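Local coordinates for protein cyclin homolog (Herpesvirus saimiri, PDB 2F2C) that acts as a viral cyclin of the D subfamily that may contribute to cell transformation and rapid T-cell proliferation during latent herpesvirus infection, at residues A[58-63]-A[71-76]; A[77-82]-A[99-104]. All coordinates share one frame; numbering follows the deposited sequence.

Overall arrangement
Contacts 1 and 2 are both buried in the all-helical N-terminal cyclin box and share helix 72-83. Its first turns meet helix 49-65 in contact 1, and its later turns meet helix 94-109 in contact 2. Their centres lie about 9 Å apart, and they meet directly where M59 and S76 touch V102. Contact 1 is the larger, burying 285 Å² against 199 Å², and turns on an aromatic pair with cysteine and methionine beside it. Contact 2 is purely aliphatic and sulfur packing. Neither has a hydrogen bond between its segments. In contact 1, H60 and S76 lie at the interface and bond within their own helices; in contact 2, D81 and R82 stay outside the packing.

Contact 1: A[58-63]-A[71-76]; sequences WMHLLC and SVFPLS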
loop_
_atom_site.group_PDB
_atom_site.type_symbol
_atom_site.label_atom_id
_atom_site.label_comp_id
_atom_site.label_asym_id
_atom_site.label_seq_id
_atom_site.Cartn_x
_atom_site.Cartn_y
_atom_site.Cartn_z
ATOM N N TRP A 58 10.998 7.933 22.817
ATOM C CA TRP A 58 11.787 6.744 22.608
ATOM C C TRP A 58 11.441 6.098 21.258
ATOM O O TRP A 58 12.333 5.821 20.454
ATOM C CB TRP A 58 11.565 5.788 23.766
ATOM C CG TRP A 58 12.282 4.488 23.669
ATOM C CD1 TRP A 58 13.626 4.269 23.817
ATOM C CD2 TRP A 58 11.693 3.211 23.451
ATOM N NE1 TRP A 58 13.907 2.929 23.691
ATOM C CE2 TRP A 58 12.737 2.257 23.462
ATOM C CE3 TRP A 58 10.384 2.769 23.247
ATOM C CZ2 TRP A 58 12.507 0.894 23.271
ATOM C CZ3 TRP A 58 10.153 1.418 23.045
ATOM C CH2 TRP A 58 11.207 0.494 23.061
ATOM N N MET A 59 10.156 5.868 20.994
ATOM C CA MET A 59 9.727 5.270 19.723
ATOM C C MET A 59 10.317 6.046 18.517
ATOM O O MET A 59 10.814 5.453 17.540
ATOM C CB MET A 59 8.201 5.228 19.662
ATOM C CG MET A 59 7.535 4.327 20.719
ATOM S SD MET A 59 5.698 4.405 20.675
ATOM C CE MET A 59 5.336 3.995 18.948
ATOM N N HIS A 60 10.282 7.378 18.626
ATOM C CA HIS A 60 10.920 8.249 17.652
ATOM C C HIS A 60 12.423 8.002 17.511
ATOM O O HIS A 60 12.926 7.801 16.395
ATOM C CB HIS A 60 10.673 9.719 17.957
ATOM C CG HIS A 60 11.244 10.633 16.923
ATOM N ND1 HIS A 60 10.524 11.058 15.828
ATOM C CD2 HIS A 60 12.482 11.170 16.792
ATOM C CE1 HIS A 60 11.284 11.833 15.074
ATOM N NE2 HIS A 60 12.478 11.915 15.636
ATOM N N LEU A 61 13.139 8.030 18.632
ATOM C CA LEU A 61 14.582 7.816 18.596
ATOM C C LEU A 61 14.893 6.540 17.822
ATOM O O LEU A 61 15.785 6.510 16.973
ATOM C CB LEU A 61 15.171 7.738 20.000
ATOM C CG LEU A 61 16.695 7.761 20.064
ATOM C CD1 LEU A 61 17.248 9.064 19.494
ATOM C CD2 LEU A 61 17.165 7.558 21.495
ATOM N N LEU A 62 14.116 5.507 18.123
ATOM C CA LEU A 62 14.299 4.184 17.593
ATOM C C LEU A 62 14.222 4.180 16.052
ATOM O O LEU A 62 15.097 3.585 15.381
ATOM C CB LEU A 62 13.234 3.295 18.207
ATOM C CG LEU A 62 13.502 1.844 18.562
ATOM C CD1 LEU A 62 14.892 1.620 19.060
ATOM C CD2 LEU A 62 12.497 1.433 19.626
ATOM N N CYS A 63 13.211 4.862 15.500
ATOM C CA CYS A 63 13.050 4.990 14.054
ATOM C C CYS A 63 14.151 5.841 13.431
ATOM O O CYS A 63 14.710 5.480 12.397
ATOM C CB CYS A 63 11.697 5.592 13.718
ATOM S SG CYS A 63 10.294 4.649 14.357
ATOM N N SER A 71 7.687 7.192 7.174
ATOM C CA SER A 71 6.290 7.006 7.498
ATOM C C SER A 71 5.995 5.928 8.577
ATOM O O SER A 71 4.855 5.806 9.061
ATOM C CB SER A 71 5.487 6.807 6.227
ATOM O OG SER A 71 5.156 5.473 6.190
ATOM N N VAL A 72 7.018 5.185 8.988
ATOM C CA VAL A 72 6.885 4.231 10.101
ATOM C C VAL A 72 6.436 4.868 11.423
ATOM O O VAL A 72 5.577 4.334 12.146
ATOM C CB VAL A 72 8.211 3.517 10.356
ATOM C CG1 VAL A 72 8.067 2.521 11.510
ATOM C CG2 VAL A 72 8.677 2.827 9.079
ATOM N N PHE A 73 7.027 6.005 11.760
ATOM C CA PHE A 73 6.735 6.593 13.047
ATOM C C PHE A 73 5.296 7.106 13.151
ATOM O O PHE A 73 4.599 6.737 14.096
ATOM C CB PHE A 73 7.760 7.656 13.455
ATOM C CG PHE A 73 7.493 8.251 14.794
ATOM C CD1 PHE A 73 7.526 7.460 15.936
ATOM C CD2 PHE A 73 7.177 9.595 14.917
ATOM C CE1 PHE A 73 7.277 8.009 17.187
ATOM C CE2 PHE A 73 6.933 10.144 16.164
ATOM C CZ PHE A 73 6.977 9.355 17.296
ATOM N N PRO A 74 4.841 7.955 12.229
ATOM C CA PRO A 74 3.457 8.384 12.264
ATOM C C PRO A 74 2.495 7.201 12.422
ATOM O O PRO A 74 1.586 7.252 13.276
ATOM C CB PRO A 74 3.286 9.079 10.917
ATOM C CG PRO A 74 4.587 9.697 10.709
ATOM C CD PRO A 74 5.574 8.620 11.129
ATOM N N LEU A 75 2.721 6.138 11.648
ATOM C CA LEU A 75 1.806 4.998 11.646
ATOM C C LEU A 75 1.865 4.282 12.971
ATOM O O LEU A 75 0.835 3.908 13.530
ATOM C CB LEU A 75 2.124 4.048 10.502
ATOM C CG LEU A 75 1.136 3.003 9.993
ATOM C CD1 LEU A 75 1.415 1.692 10.639
ATOM C CD2 LEU A 75 -0.315 3.397 10.196
ATOM N N SER A 76 3.071 4.128 13.493
ATOM C CA SER A 76 3.248 3.474 14.774
ATOM C C SER A 76 2.612 4.279 15.922
ATOM O O SER A 76 2.250 3.700 16.937
ATOM C CB SER A 76 4.734 3.253 15.033
ATOM O OG SER A 76 5.272 4.423 15.649
#
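Within the N-terminal cyclin box, H60 of helix 49-65 and F73 of helix 72-83 pack in an edge-to-face aromatic pair at a nearly antiparallel helix-helix interface. The short segment axes approach to 10.0 Å at 152°, and their N-to-C directions run nearly opposite. F73 spans this gap: its CG is anti to the backbone N (chi1 -179°), which carries the ring out to the opposing helix. There it receives H60 over one face. The ring centroids are 5.0 Å apart and the planes stand at 86°, so the imidazole presents its edge, with H60 ND1 lying above the rim of the phenyl ring on the CE2 side. H60 CB adds a CH-pi contact, 4.0 Å from the F73 centroid and close to the ring normal. The backbone of H60 also comes over this face, so one residue packs on the ring through main chain, CB and imidazole together.

M59 approaches differently. Its CB meets F73 CE1 at 3.8 Å in the plane of the ring, at the edge, while the bend at chi3 turns its methyl CE toward S76. C63 SG packs 4.0 Å from F73 CB and 4.2 Å from V72 CG1. The same sulfur makes a sulfur-aromatic contact, C63 SG lying obliquely 5.4 Å from the F73 ring centroid.

Two further helices touch this interface. C182 and K183 of helix 170-184 touch H60, whose NE2 has a weak hydrogen bond to E64, and V102 of helix 94-109 lies against M59 and S76. The hydroxyl of S76 is held by its own helix: OG donates to the carbonyl oxygen of F73, 2.9 Å between S76 OG and F73 O.

Contact 2: A[77-82]-A[99-104]; sequences VSILDR and AACVLI
I79 and L80 of helix 72-83 pack against C101 and I104 of helix 94-109, joining two helices of the cyclin box. The tightest approach is between branch ends: I79 CD1 lies 3.6 Å from I104 CG2, the two side chains crossing obliquely. One turn earlier on helix 94-109, C101 SG touches two successive residues of helix 72-83, 4.0 Å from I79 CG2 and 3.9 Å from L80 CB. Having SG anti to its carbonyl carbon (chi1 -58°) places C101 SG 3.8 Å from L80 CA. The segment axes pass at 8.8 Å with 131° between their N-to-C directions, well short of antiparallel; L80 and C101 have the nearest CA atoms.

Around this apolar shell, helix 129-142 backs helix 94-109, with E136 touching I104, while L56 of helix 49-65 lies against L80. D81 forms a salt bridge to R52 and a hydrogen bond to W41. R82 NH2 bonds the T147 carbonyl oxygen and, one turn back along its own helix, donates to S78 OG at 2.8 Å, the hydroxyl oxygen lying 22° out of the guanidinium plane; a weak second bond runs from R82 NE to the same S78 OG.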
loop_
_atom_site.group_PDB
_atom_site.type_symbol
_atom_site.label_atom_id
_atom_site.label_comp_id
_atom_site.label_asym_id
_atom_site.label_seq_id
_atom_site.Cartn_x
_atom_site.Cartn_y
_atom_site.Cartn_z
ATOM N N VAL A 77 2.501 5.603 15.764
ATOM C CA VAL A 77 1.766 6.458 16.705
ATOM C C VAL A 77 0.254 6.228 16.584
ATOM O O VAL A 77 -0.473 6.108 17.576
ATOM C CB VAL A 77 2.070 7.943 16.456
ATOM C CG1 VAL A 77 1.171 8.827 17.274
ATOM C CG2 VAL A 77 3.508 8.263 16.808
ATOM N N SER A 78 -0.212 6.168 15.342
ATOM C CA SER A 78 -1.592 5.928 15.050
ATOM C C SER A 78 -2.019 4.623 15.671
ATOM O O SER A 78 -3.015 4.590 16.404
ATOM C CB SER A 78 -1.788 5.865 13.559
ATOM O OG SER A 78 -3.163 5.688 13.280
ATOM N N ILE A 79 -1.258 3.556 15.407
ATOM C CA ILE A 79 -1.581 2.226 15.947
ATOM C C ILE A 79 -1.680 2.276 17.459
ATOM O O ILE A 79 -2.604 1.703 18.034
ATOM C CB ILE A 79 -0.549 1.161 15.523
ATOM C CG1 ILE A 79 -0.708 0.787 14.049
ATOM C CG2 ILE A 79 -0.693 -0.101 16.359
ATOM C CD1 ILE A 79 0.418 -0.078 13.556
ATOM N N LEU A 80 -0.737 2.983 18.084
ATOM C CA LEU A 80 -0.664 3.089 19.547
ATOM C C LEU A 80 -1.934 3.705 20.105
ATOM O O LEU A 80 -2.588 3.086 20.946
ATOM C CB LEU A 80 0.574 3.871 20.001
ATOM C CG LEU A 80 0.591 4.389 21.455
ATOM C CD1 LEU A 80 0.835 3.260 22.468
ATOM C CD2 LEU A 80 1.605 5.523 21.669
ATOM N N ASP A 81 -2.303 4.892 19.622
ATOM C CA ASP A 81 -3.533 5.560 20.098
ATOM C C ASP A 81 -4.784 4.710 19.890
ATOM O O ASP A 81 -5.498 4.415 20.851
ATOM C CB ASP A 81 -3.712 6.944 19.466
ATOM C CG ASP A 81 -2.609 7.911 19.859
ATOM O OD1 ASP A 81 -2.054 7.768 20.978
ATOM O OD2 ASP A 81 -2.226 8.840 19.102
ATOM N N ARG A 82 -5.031 4.303 18.644
ATOM C CA ARG A 82 -6.142 3.407 18.331
ATOM C C ARG A 82 -6.198 2.243 19.302
ATOM O O ARG A 82 -7.239 1.994 19.898
ATOM C CB ARG A 82 -6.034 2.875 16.905
ATOM C CG ARG A 82 -6.601 3.798 15.843
ATOM C CD ARG A 82 -6.513 3.231 14.436
ATOM N NE ARG A 82 -5.189 3.434 13.857
ATOM C CZ ARG A 82 -4.694 2.747 12.832
ATOM N NH1 ARG A 82 -5.407 1.779 12.257
ATOM N NH2 ARG A 82 -3.470 3.028 12.378
ATOM N N ALA A 99 6.692 -0.667 21.898
ATOM C CA ALA A 99 7.660 -1.482 21.185
ATOM C C ALA A 99 6.950 -2.269 20.102
ATOM O O ALA A 99 7.433 -2.330 18.988
ATOM C CB ALA A 99 8.396 -2.418 22.134
ATOM N N ALA A 100 5.797 -2.850 20.417
ATOM C CA ALA A 100 5.091 -3.682 19.446
ATOM C C ALA A 100 4.348 -2.884 18.377
ATOM O O ALA A 100 3.994 -3.432 17.326
ATOM C CB ALA A 100 4.171 -4.640 20.138
ATOM N N CYS A 101 4.117 -1.599 18.633
ATOM C CA CYS A 101 3.567 -0.714 17.613
ATOM C C CYS A 101 4.598 -0.429 16.530
ATOM O O CYS A 101 4.320 -0.619 15.346
ATOM C CB CYS A 101 3.041 0.568 18.230
ATOM S SG CYS A 101 1.765 0.214 19.462
ATOM N N VAL A 102 5.797 -0.015 16.924
ATOM C CA VAL A 102 6.905 0.151 15.981
ATOM C C VAL A 102 7.160 -1.140 15.206
ATOM O O VAL A 102 7.475 -1.098 14.020
ATOM C CB VAL A 102 8.199 0.604 16.698
ATOM C CG1 VAL A 102 9.403 0.503 15.785
ATOM C CG2 VAL A 102 8.045 2.020 17.186
ATOM N N LEU A 103 7.026 -2.289 15.869
ATOM C CA LEU A 103 7.215 -3.555 15.179
ATOM C C LEU A 103 6.177 -3.674 14.059
ATOM O O LEU A 103 6.551 -3.859 12.895
ATOM C CB LEU A 103 7.184 -4.766 16.126
ATOM C CG LEU A 103 7.449 -6.143 15.480
ATOM C CD1 LEU A 103 8.860 -6.264 14.950
ATOM C CD2 LEU A 103 7.195 -7.273 16.444
ATOM N N ILE A 104 4.893 -3.521 14.394
ATOM C CA ILE A 104 3.842 -3.635 13.383
ATOM C C ILE A 104 4.046 -2.601 12.269
ATOM O O ILE A 104 4.006 -2.957 11.075
ATOM C CB ILE A 104 2.413 -3.574 14.019
ATOM C CG1 ILE A 104 2.136 -4.845 14.829
ATOM C CG2 ILE A 104 1.337 -3.477 12.958
ATOM C CD1 ILE A 104 1.112 -4.682 15.911
#